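Local coordinates for forkhead-associated 1 (Saccharomyces cerevisiae, PDB 6C4U), which binds phosphothreonine-containing peptides through its forkhead-associated domain, engineered here to recognise a phosphopeptide of the human transcription factor c-Myc, at residues 22-27 with 121-126; 37-40 with 45-48; 40-45 with 50-55; 73-76 with 80-83. All blocks are in the same frame, centred on the assembly; numbering follows the deposited sequence.

Contact 1: 22-27 with 121-126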
loop_
_atom_site.group_PDB
_atom_site.type_symbol
_atom_site.label_atom_id
_atom_site.label_comp_id
_atom_site.label_asym_id
_atom_site.label_seq_id
_atom_site.Cartn_x
_atom_site.Cartn_y
_atom_site.Cartn_z
ATOM N N ALA F 22 -13.021 5.556 1.868
ATOM C CA ALA F 22 -13.695 4.849 2.950
ATOM C C ALA F 22 -14.839 5.689 3.501
ATOM O O ALA F 22 -14.709 6.912 3.676
ATOM C CB ALA F 22 -12.694 4.511 4.032
ATOM N N ASP F 23 -15.951 5.013 3.784
ATOM C CA ASP F 23 -17.138 5.632 4.376
ATOM C C ASP F 23 -16.816 6.010 5.825
ATOM O O ASP F 23 -16.452 5.146 6.607
ATOM C CB ASP F 23 -18.294 4.615 4.315
ATOM C CG ASP F 23 -19.648 5.192 4.740
ATOM O OD1 ASP F 23 -19.740 6.374 5.145
ATOM O OD2 ASP F 23 -20.637 4.439 4.657
ATOM N N ILE F 24 -16.948 7.286 6.182
ATOM C CA ILE F 24 -16.617 7.724 7.548
ATOM C C ILE F 24 -17.609 7.198 8.613
ATOM O O ILE F 24 -17.215 6.950 9.763
ATOM C CB ILE F 24 -16.429 9.250 7.632
ATOM C CG1 ILE F 24 -15.267 9.674 6.722
ATOM C CG2 ILE F 24 -16.127 9.684 9.056
ATOM C CD1 ILE F 24 -15.118 11.174 6.560
ATOM N N SER F 25 -18.873 7.007 8.239
ATOM C CA SER F 25 -19.833 6.330 9.116
ATOM C C SER F 25 -19.294 4.960 9.506
ATOM O O SER F 25 -18.985 4.720 10.673
ATOM C CB SER F 25 -21.204 6.163 8.443
ATOM O OG SER F 25 -21.858 7.401 8.288
ATOM N N GLN F 26 -19.126 4.097 8.506
ATOM C CA GLN F 26 -18.684 2.713 8.712
ATOM C C GLN F 26 -17.320 2.615 9.424
ATOM O O GLN F 26 -17.032 1.628 10.080
ATOM C CB GLN F 26 -18.649 1.961 7.371
ATOM C CG GLN F 26 -18.607 0.443 7.505
ATOM C CD GLN F 26 -19.962 -0.139 7.862
ATOM O OE1 GLN F 26 -20.859 -0.192 7.021
ATOM N NE2 GLN F 26 -20.118 -0.598 9.109
ATOM N N VAL F 27 -16.480 3.649 9.290
ATOM C CA VAL F 27 -15.175 3.708 9.979
ATOM C C VAL F 27 -15.320 3.922 11.472
ATOM O O VAL F 27 -14.597 3.319 12.244
ATOM C CB VAL F 27 -14.244 4.784 9.347
ATOM C CG1 VAL F 27 -13.189 5.336 10.313
ATOM C CG2 VAL F 27 -13.582 4.207 8.104
ATOM N N ASP F 121 -5.327 14.950 3.461
ATOM C CA ASP F 121 -5.487 15.537 4.789
ATOM C C ASP F 121 -6.926 15.868 5.164
ATOM O O ASP F 121 -7.259 15.843 6.331
ATOM C CB ASP F 121 -4.617 16.782 4.937
ATOM C CG ASP F 121 -3.233 16.443 5.437
ATOM O OD1 ASP F 121 -3.103 16.110 6.644
ATOM O OD2 ASP F 121 -2.291 16.508 4.626
ATOM N N LYS F 122 -7.766 16.163 4.183
ATOM C CA LYS F 122 -9.167 16.544 4.433
ATOM C C LYS F 122 -9.952 15.396 5.067
ATOM O O LYS F 122 -10.879 15.634 5.841
ATOM C CB LYS F 122 -9.877 17.049 3.157
ATOM C CG LYS F 122 -9.211 18.271 2.527
ATOM C CD LYS F 122 -9.067 18.252 1.000
ATOM C CE LYS F 122 -8.095 19.351 0.544
ATOM N NZ LYS F 122 -7.132 18.987 -0.557
ATOM N N PHE F 123 -9.567 14.166 4.754
ATOM C CA PHE F 123 -10.184 12.982 5.366
ATOM C C PHE F 123 -9.802 12.818 6.836
ATOM O O PHE F 123 -10.662 12.538 7.672
ATOM C CB PHE F 123 -9.776 11.726 4.611
ATOM C CG PHE F 123 -10.345 10.468 5.179
ATOM C CD1 PHE F 123 -11.598 10.036 4.791
ATOM C CD2 PHE F 123 -9.621 9.705 6.076
ATOM C CE1 PHE F 123 -12.137 8.858 5.286
ATOM C CE2 PHE F 123 -10.145 8.533 6.599
ATOM C CZ PHE F 123 -11.410 8.111 6.208
ATOM N N LYS F 124 -8.517 12.942 7.129
ATOM C CA LYS F 124 -8.010 12.867 8.497
ATOM C C LYS F 124 -8.725 13.887 9.376
ATOM O O LYS F 124 -9.287 13.545 10.412
ATOM C CB LYS F 124 -6.483 13.099 8.533
ATOM C CG LYS F 124 -5.870 12.999 9.908
ATOM C CD LYS F 124 -4.375 12.672 9.894
ATOM C CE LYS F 124 -3.919 12.373 11.312
ATOM N NZ LYS F 124 -2.444 12.631 11.490
ATOM N N GLN F 125 -8.717 15.137 8.932
ATOM C CA GLN F 125 -9.357 16.234 9.678
ATOM C C GLN F 125 -10.861 16.024 9.775
ATOM O O GLN F 125 -11.447 16.359 10.799
ATOM C CB GLN F 125 -8.991 17.610 9.085
ATOM C CG GLN F 125 -7.519 18.014 9.301
ATOM C CD GLN F 125 -6.964 18.967 8.244
ATOM O OE1 GLN F 125 -7.565 19.994 7.921
ATOM N NE2 GLN F 125 -5.798 18.634 7.716
ATOM N N SER F 126 -11.471 15.443 8.754
ATOM C CA SER F 126 -12.885 15.013 8.829
ATOM C C SER F 126 -13.233 13.989 10.013
ATOM O O SER F 126 -13.708 12.823 9.909
ATOM C CB SER F 126 -13.377 14.543 7.452
ATOM O OG SER F 126 -14.679 13.991 7.576
#

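Contact 2: 37-40 with 45-48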
loop_
_atom_site.group_PDB
_atom_site.type_symbol
_atom_site.label_atom_id
_atom_site.label_comp_id
_atom_site.label_asym_id
_atom_site.label_seq_id
_atom_site.Cartn_x
_atom_site.Cartn_y
_atom_site.Cartn_z
ATOM N N VAL F 37 -8.353 -2.145 5.483
ATOM C CA VAL F 37 -7.134 -2.708 4.906
ATOM C C VAL F 37 -7.205 -2.840 3.392
ATOM O O VAL F 37 -8.154 -3.416 2.839
ATOM C CB VAL F 37 -6.829 -4.091 5.480
ATOM C CG1 VAL F 37 -5.528 -4.659 4.893
ATOM C CG2 VAL F 37 -6.755 -4.010 6.998
ATOM N N TRP F 38 -6.172 -2.340 2.720
ATOM C CA TRP F 38 -6.038 -2.489 1.282
ATOM C C TRP F 38 -4.823 -3.339 1.005
ATOM O O TRP F 38 -3.792 -3.153 1.637
ATOM C CB TRP F 38 -5.841 -1.129 0.646
ATOM C CG TRP F 38 -7.002 -0.225 0.812
ATOM C CD1 TRP F 38 -8.133 -0.179 0.041
ATOM C CD2 TRP F 38 -7.158 0.767 1.818
ATOM N NE1 TRP F 38 -8.955 0.798 0.485
ATOM C CE2 TRP F 38 -8.397 1.383 1.592
ATOM C CE3 TRP F 38 -6.404 1.161 2.909
ATOM C CZ2 TRP F 38 -8.869 2.429 2.391
ATOM C CZ3 TRP F 38 -6.889 2.200 3.716
ATOM C CH2 TRP F 38 -8.117 2.826 3.433
ATOM N N THR F 39 -4.936 -4.263 0.054
ATOM C CA THR F 39 -3.815 -5.124 -0.309
ATOM C C THR F 39 -3.345 -4.855 -1.724
ATOM O O THR F 39 -4.129 -4.520 -2.599
ATOM C CB THR F 39 -4.175 -6.614 -0.209
ATOM O OG1 THR F 39 -5.242 -6.909 -1.119
ATOM C CG2 THR F 39 -4.617 -6.960 1.190
ATOM N N PHE F 40 -2.052 -5.063 -1.922
ATOM C CA PHE F 40 -1.347 -4.747 -3.136
ATOM C C PHE F 40 -0.624 -6.028 -3.518
ATOM O O PHE F 40 0.126 -6.568 -2.707
ATOM C CB PHE F 40 -0.325 -3.635 -2.846
ATOM C CG PHE F 40 -0.936 -2.297 -2.590
ATOM C CD1 PHE F 40 -1.577 -2.026 -1.392
ATOM C CD2 PHE F 40 -0.842 -1.279 -3.539
ATOM C CE1 PHE F 40 -2.171 -0.804 -1.168
ATOM C CE2 PHE F 40 -1.431 -0.048 -3.302
ATOM C CZ PHE F 40 -2.094 0.182 -2.120
ATOM N N ALA F 45 -7.120 -10.273 -7.355
ATOM C CA ALA F 45 -8.046 -10.195 -6.225
ATOM C C ALA F 45 -7.737 -9.042 -5.294
ATOM O O ALA F 45 -8.643 -8.574 -4.600
ATOM C CB ALA F 45 -8.014 -11.488 -5.425
ATOM N N CYS F 46 -6.465 -8.615 -5.263
ATOM C CA CYS F 46 -6.033 -7.487 -4.440
ATOM C C CYS F 46 -6.766 -6.204 -4.772
ATOM O O CYS F 46 -7.421 -6.090 -5.807
ATOM C CB CYS F 46 -4.531 -7.249 -4.608
ATOM S SG CYS F 46 -3.460 -8.603 -4.040
ATOM N N ASP F 47 -6.677 -5.238 -3.870
ATOM C CA ASP F 47 -7.276 -3.935 -4.115
ATOM C C ASP F 47 -6.523 -3.178 -5.222
ATOM O O ASP F 47 -7.141 -2.482 -6.018
ATOM C CB ASP F 47 -7.317 -3.121 -2.825
ATOM C CG ASP F 47 -8.241 -3.733 -1.793
ATOM O OD1 ASP F 47 -9.468 -3.480 -1.884
ATOM O OD2 ASP F 47 -7.745 -4.432 -0.891
ATOM N N TYR F 48 -5.199 -3.319 -5.258
ATOM C CA TYR F 48 -4.350 -2.716 -6.285
ATOM C C TYR F 48 -3.565 -3.822 -6.942
ATOM O O TYR F 48 -2.792 -4.517 -6.281
ATOM C CB TYR F 48 -3.365 -1.740 -5.648
ATOM C CG TYR F 48 -2.660 -0.800 -6.606
ATOM C CD1 TYR F 48 -3.284 0.340 -7.073
ATOM C CD2 TYR F 48 -1.338 -1.016 -6.981
ATOM C CE1 TYR F 48 -2.609 1.224 -7.943
ATOM C CE2 TYR F 48 -0.653 -0.128 -7.785
ATOM C CZ TYR F 48 -1.304 0.958 -8.313
ATOM O OH TYR F 48 -0.665 1.869 -9.116
#

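Contact 3: 40-45 with 50-55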
loop_
_atom_site.group_PDB
_atom_site.type_symbol
_atom_site.label_atom_id
_atom_site.label_comp_id
_atom_site.label_asym_id
_atom_site.label_seq_id
_atom_site.Cartn_x
_atom_site.Cartn_y
_atom_site.Cartn_z
ATOM N N PHE F 40 -2.052 -5.063 -1.922
ATOM C CA PHE F 40 -1.347 -4.747 -3.136
ATOM C C PHE F 40 -0.624 -6.028 -3.518
ATOM O O PHE F 40 0.126 -6.568 -2.707
ATOM C CB PHE F 40 -0.325 -3.635 -2.846
ATOM C CG PHE F 40 -0.936 -2.297 -2.590
ATOM C CD1 PHE F 40 -1.577 -2.026 -1.392
ATOM C CD2 PHE F 40 -0.842 -1.279 -3.539
ATOM C CE1 PHE F 40 -2.171 -0.804 -1.168
ATOM C CE2 PHE F 40 -1.431 -0.048 -3.302
ATOM C CZ PHE F 40 -2.094 0.182 -2.120
ATOM N N GLY F 41 -0.830 -6.522 -4.732
ATOM C CA GLY F 41 -0.114 -7.724 -5.152
ATOM C C GLY F 41 -0.312 -8.180 -6.582
ATOM O O GLY F 41 -1.064 -7.564 -7.354
ATOM N N ARG F 42 0.385 -9.264 -6.922
ATOM C CA ARG F 42 0.285 -9.882 -8.243
ATOM C C ARG F 42 -1.110 -10.458 -8.514
ATOM O O ARG F 42 -1.557 -10.502 -9.660
ATOM C CB ARG F 42 1.367 -10.965 -8.407
ATOM C CG ARG F 42 1.166 -11.903 -9.592
ATOM C CD ARG F 42 2.446 -12.593 -10.014
ATOM N NE ARG F 42 3.160 -13.234 -8.906
ATOM C CZ ARG F 42 2.915 -14.455 -8.428
ATOM N NH1 ARG F 42 1.947 -15.229 -8.931
ATOM N NH2 ARG F 42 3.648 -14.914 -7.410
ATOM N N ASN F 43 -1.784 -10.910 -7.457
ATOM C CA ASN F 43 -3.093 -11.521 -7.586
ATOM C C ASN F 43 -4.088 -10.389 -7.795
ATOM O O ASN F 43 -4.211 -9.517 -6.929
ATOM C CB ASN F 43 -3.435 -12.305 -6.312
ATOM C CG ASN F 43 -4.759 -13.065 -6.406
ATOM O OD1 ASN F 43 -5.723 -12.627 -7.032
ATOM N ND2 ASN F 43 -4.793 -14.227 -5.782
ATOM N N PRO F 44 -4.818 -10.402 -8.914
ATOM C CA PRO F 44 -5.793 -9.335 -9.186
ATOM C C PRO F 44 -6.986 -9.278 -8.235
ATOM O O PRO F 44 -7.787 -8.344 -8.329
ATOM C CB PRO F 44 -6.269 -9.646 -10.599
ATOM C CG PRO F 44 -6.087 -11.118 -10.727
ATOM C CD PRO F 44 -4.814 -11.411 -9.984
ATOM N N ALA F 45 -7.120 -10.273 -7.355
ATOM C CA ALA F 45 -8.046 -10.195 -6.225
ATOM C C ALA F 45 -7.737 -9.042 -5.294
ATOM O O ALA F 45 -8.643 -8.574 -4.600
ATOM C CB ALA F 45 -8.014 -11.488 -5.425
ATOM N N LEU F 50 -0.611 -5.007 -8.764
ATOM C CA LEU F 50 0.748 -4.621 -9.148
ATOM C C LEU F 50 1.185 -5.190 -10.497
ATOM O O LEU F 50 2.249 -4.834 -10.986
ATOM C CB LEU F 50 1.754 -5.037 -8.073
ATOM C CG LEU F 50 1.584 -4.389 -6.700
ATOM C CD1 LEU F 50 2.591 -4.934 -5.706
ATOM C CD2 LEU F 50 1.776 -2.886 -6.804
ATOM N N GLY F 51 0.388 -6.091 -11.071
ATOM C CA GLY F 51 0.651 -6.661 -12.389
ATOM C C GLY F 51 1.162 -8.085 -12.262
ATOM O O GLY F 51 1.625 -8.484 -11.192
ATOM N N ASN F 52 1.112 -8.840 -13.355
ATOM C CA ASN F 52 1.443 -10.266 -13.337
ATOM C C ASN F 52 2.947 -10.511 -13.438
ATOM O O ASN F 52 3.409 -11.259 -14.276
ATOM C CB ASN F 52 0.657 -11.002 -14.442
ATOM C CG ASN F 52 -0.854 -10.910 -14.247
ATOM O OD1 ASN F 52 -1.364 -11.100 -13.144
ATOM N ND2 ASN F 52 -1.576 -10.623 -15.315
ATOM N N ILE F 53 3.687 -9.892 -12.523
ATOM C CA ILE F 53 5.147 -9.914 -12.467
ATOM C C ILE F 53 5.522 -10.974 -11.417
ATOM O O ILE F 53 5.228 -10.791 -10.237
ATOM C CB ILE F 53 5.724 -8.553 -12.005
ATOM C CG1 ILE F 53 5.126 -7.382 -12.814
ATOM C CG2 ILE F 53 7.249 -8.557 -12.046
ATOM C CD1 ILE F 53 4.106 -6.657 -12.049
ATOM N N LEU F 54 6.188 -12.058 -11.820
ATOM C CA LEU F 54 6.260 -13.241 -10.945
ATOM C C LEU F 54 6.964 -13.044 -9.592
ATOM O O LEU F 54 6.481 -13.534 -8.579
ATOM C CB LEU F 54 6.788 -14.472 -11.706
ATOM C CG LEU F 54 5.736 -15.137 -12.674
ATOM C CD1 LEU F 54 4.626 -15.966 -11.989
ATOM C CD2 LEU F 54 5.075 -14.205 -13.691
ATOM N N PRO F 55 8.070 -12.298 -9.556
ATOM C CA PRO F 55 8.726 -12.040 -8.246
ATOM C C PRO F 55 7.965 -11.091 -7.300
ATOM O O PRO F 55 8.400 -10.866 -6.160
ATOM C CB PRO F 55 10.071 -11.419 -8.653
ATOM C CG PRO F 55 10.264 -11.813 -10.074
ATOM C CD PRO F 55 8.894 -11.814 -10.672
#

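Contact 4: 73-76 with 80-83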
loop_
_atom_site.group_PDB
_atom_site.type_symbol
_atom_site.label_atom_id
_atom_site.label_comp_id
_atom_site.label_asym_id
_atom_site.label_seq_id
_atom_site.Cartn_x
_atom_site.Cartn_y
_atom_site.Cartn_z
ATOM N N LEU F 73 2.117 0.549 6.722
ATOM C CA LEU F 73 2.560 -0.356 5.670
ATOM C C LEU F 73 3.049 -1.702 6.251
ATOM O O LEU F 73 3.997 -1.732 7.049
ATOM C CB LEU F 73 3.663 0.329 4.858
ATOM C CG LEU F 73 4.474 -0.566 3.906
ATOM C CD1 LEU F 73 3.623 -1.060 2.762
ATOM C CD2 LEU F 73 5.666 0.156 3.356
ATOM N N ASN F 74 2.415 -2.799 5.817
ATOM C CA ASN F 74 2.729 -4.160 6.279
ATOM C C ASN F 74 3.375 -4.913 5.110
ATOM O O ASN F 74 2.672 -5.275 4.162
ATOM C CB ASN F 74 1.411 -4.854 6.783
ATOM C CG ASN F 74 1.638 -6.174 7.550
ATOM O OD1 ASN F 74 0.755 -7.064 7.588
ATOM N ND2 ASN F 74 2.794 -6.295 8.202
ATOM N N ASP F 75 4.695 -5.131 5.132
ATOM C CA ASP F 75 5.290 -6.050 4.120
ATOM C C ASP F 75 4.871 -7.486 4.426
ATOM O O ASP F 75 4.992 -7.908 5.565
ATOM C CB ASP F 75 6.832 -5.993 4.077
ATOM C CG ASP F 75 7.425 -6.994 3.064
ATOM O OD1 ASP F 75 6.815 -7.149 1.988
ATOM O OD2 ASP F 75 8.472 -7.646 3.333
ATOM N N ILE F 76 4.397 -8.226 3.428
ATOM C CA ILE F 76 4.018 -9.643 3.613
ATOM C C ILE F 76 4.474 -10.473 2.417
ATOM O O ILE F 76 3.794 -11.410 1.962
ATOM C CB ILE F 76 2.503 -9.809 3.866
ATOM C CG1 ILE F 76 1.672 -9.259 2.711
ATOM C CG2 ILE F 76 2.111 -9.081 5.146
ATOM C CD1 ILE F 76 0.195 -9.561 2.801
ATOM N N GLY F 80 10.465 -8.904 -0.445
ATOM C CA GLY F 80 10.665 -7.638 0.258
ATOM C C GLY F 80 10.024 -6.425 -0.381
ATOM O O GLY F 80 9.650 -6.431 -1.568
ATOM N N THR F 81 9.929 -5.380 0.439
ATOM C CA THR F 81 9.238 -4.143 0.087
ATOM C C THR F 81 10.026 -2.990 0.684
ATOM O O THR F 81 10.383 -3.034 1.859
ATOM C CB THR F 81 7.802 -4.159 0.652
ATOM O OG1 THR F 81 7.045 -5.148 -0.049
ATOM C CG2 THR F 81 7.104 -2.804 0.516
ATOM N N TRP F 82 10.274 -1.961 -0.128
ATOM C CA TRP F 82 11.100 -0.812 0.251
ATOM C C TRP F 82 10.252 0.420 0.455
ATOM O O TRP F 82 9.377 0.706 -0.354
ATOM C CB TRP F 82 12.116 -0.531 -0.846
ATOM C CG TRP F 82 13.294 -1.399 -0.747
ATOM C CD1 TRP F 82 14.504 -1.058 -0.251
ATOM C CD2 TRP F 82 13.382 -2.772 -1.130
ATOM N NE1 TRP F 82 15.350 -2.130 -0.306
ATOM C CE2 TRP F 82 14.687 -3.196 -0.843
ATOM C CE3 TRP F 82 12.485 -3.681 -1.691
ATOM C CZ2 TRP F 82 15.123 -4.488 -1.088
ATOM C CZ3 TRP F 82 12.918 -4.973 -1.937
ATOM C CH2 TRP F 82 14.233 -5.365 -1.635
ATOM N N LEU F 83 10.520 1.151 1.527
ATOM C CA LEU F 83 9.809 2.387 1.825
ATOM C C LEU F 83 10.831 3.510 1.854
ATOM O O LEU F 83 11.699 3.535 2.738
ATOM C CB LEU F 83 9.093 2.281 3.167
ATOM C CG LEU F 83 8.468 3.560 3.713
ATOM C CD1 LEU F 83 7.577 4.226 2.686
ATOM C CD2 LEU F 83 7.646 3.249 4.954
#

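Contact 1: 22-27 with 121-126
Ile24 lays its longer branch against one corner of the Phe123 ring, with Ile24 CG1 3.5 Å from Phe123 CE1. The two side chains run alongside each other and antiparallel, and the isoleucine runs on beyond the ring until its CD1 meets Ser126, 3.9 Å from Ser126 CB. The first torsion of Ile24 sets this course: CG1 stands anti to the carbonyl carbon (chi1 -61°) and is carried out across the gap between the helices. A second partner meets Phe123 at the edge, where Ala22 O lies near the ring plane, 3.6 Å from Phe123 CE1. The contact joins the start of helix 24-29, just after strand 18-21, to helix 121-125, which follows strand 112-119, the last strand of the chain, so it brings together two chain regions far apart in sequence. Asp23 is the N-cap of the first helix, its OD1 accepting from Ser25 N at 3.3 Å. An alanine in place of Ile24 would probably open a gap beside Phe123 CE1 and remove the methyl that packs on Ser126 CB. Val5 of strand 4-10 touches both Ala22 and Phe123.

Contact 2: 37-40 with 45-48
Segment 37-40 of strand 34-41 pairs in parallel with the chain arriving at Tyr48, the bridge falling between Phe40 and Tyr48 with their CA atoms 4.8 Å apart. Thr39 O accepts from Tyr48 N at 3.1 Å, and a weak bond from Asp47 N reaches the same oxygen. The N-H of the same threonine is met by a side chain instead: Asp47 OD2 accepts from Thr39 N at 3.0 Å in a nearly straight bond (164°), using the anti side of the carboxylate. Asp47 thus holds Thr39 mainly at its N-H, with just the weak bond to its carbonyl. With CG anti to its own carbonyl carbon, Asp47 turns the carboxylate back along the strand, where Asp47 CG comes 4.0 Å from Trp38 CD1 at the indole edge; carboxylate and ring planes stand 75° apart. Cys46 fills the space beside Thr39, Cys46 CB lying 3.6 Å from Thr39 OG1.

Phe40 and Tyr48 project to the same face of the sheet. Their rings meet obliquely, planes at 41° and centroids 5.2 Å apart, with the CD2-CE2 side of Phe40 turned to the CB and CG of Tyr48. Leu115 of strand 112-119 touches both, Phe61 stacks on Phe40, and Phe6 meets Trp38 edge-to-face, so these aromatics belong to the core between the two sheets. Short strand 48-49, added in parallel to strand 34-41, closes one margin of the mixed sheet in the FHA beta-sandwich.

Contact 3: 40-45 with 50-55
The Gly-Arg pair at the end of strand 34-41, a hallmark of FHA domains, meets the 50-55 loop here at the phosphopeptide-binding end of the sandwich. Gly41 O accepts from Leu50 N at 3.0 Å. The leucine side chain lies along the glycine backbone, Leu50 CG 3.8 Å from Gly41 N, while Leu50 CD1 reaches Phe40 CB at 4.3 Å.

Arg42 then follows the loop. Its CA makes a C-H...O contact of 3.5 Å with Gly51 O, and its chain leaves extended, CG anti to the backbone N (chi1 166°). The extended part carries Arg42 CD to 3.3 Å from Ile53 O; the bend at chi3 (51°) then turns the guanidinium so that Leu54 CD1 lies over one face, 4.0 Å from its plane and toward the rim. Beyond the 50-55 segment, NE of Arg42 is hydrogen-bonded to Val56 O. With a leucine at the Arg42 position, Val56 O would probably be left without this donor and the surface toward the bound peptide would lose this positive charge. Past the arginine, Asn43 folds an Asx turn, its OD1 accepting from Ala45 N at 2.8 Å. Arg42 packs on the backbone of the bound peptide and its NH2 lies close to a modified side chain there, consistent with the arginine that lines the phosphothreonine pocket in FHA domains.

Contact 4: 73-76 with 80-83
The segments 73-76 and 80-83 draw apart as they leave the short turn between them: the CA atoms of Asp75 and Thr81 are 6.0 Å apart, those of Leu73 and Leu83 8.7 Å, and the two meet through side chains. Near the turn the link is polar. Thr81 OG1 donates to Asp75 OD1 at 2.9 Å, coming from above the carboxylate plane (58° out of it). Asp75 reaches the threonine because its CG stands anti to the backbone N (chi1 178°). The same OD1 is also hydrogen-bonded to Ser77 OG in the turn, so two hydroxyls hold this buried carboxylate oxygen. Its mate Asp75 OD2 lies 3.8 Å from Gly80 CA, at a residue whose backbone conformation would press any CB against the preceding carbonyl oxygen.

Farther out the contact is apolar. Leu73 CD2 meets Leu83 CD2 at 4.0 Å, the two leucines overlapping side by side and pointing opposite ways, and Leu73 CD2 lies 4.3 Å from the methyl of Thr81, CG2. Strand 71-75 is part of the mixed sheet and strand 82-83 of the antiparallel one, so the chain passes here from one sheet to the other; Leu96 of strand 94-96 touches both leucines, and Ile102 of strand 101-105 packs on Thr81.

How the contacts relate
Contacts 2 and 3 adjoin, with centres 10 Å apart, sharing Phe40 and strand 34-41: the first pairs that strand with the chain entering strand 48-49, the second carries on from its end into the peptide-binding loops. Contact 4 comes later in the chain, 13 Å from contact 2 and 14 Å from contact 3 between centres; strand 71-75 brings it into the same mixed sheet. Contact 1, whose segments flank all the others in sequence, lies on the opposite side of the chain's centre from contacts 3 and 4, 28 Å from contact 3 between centres. The helix after strand 18-21 and the C-terminal helix therefore meet far from the end where Arg42 faces the peptide.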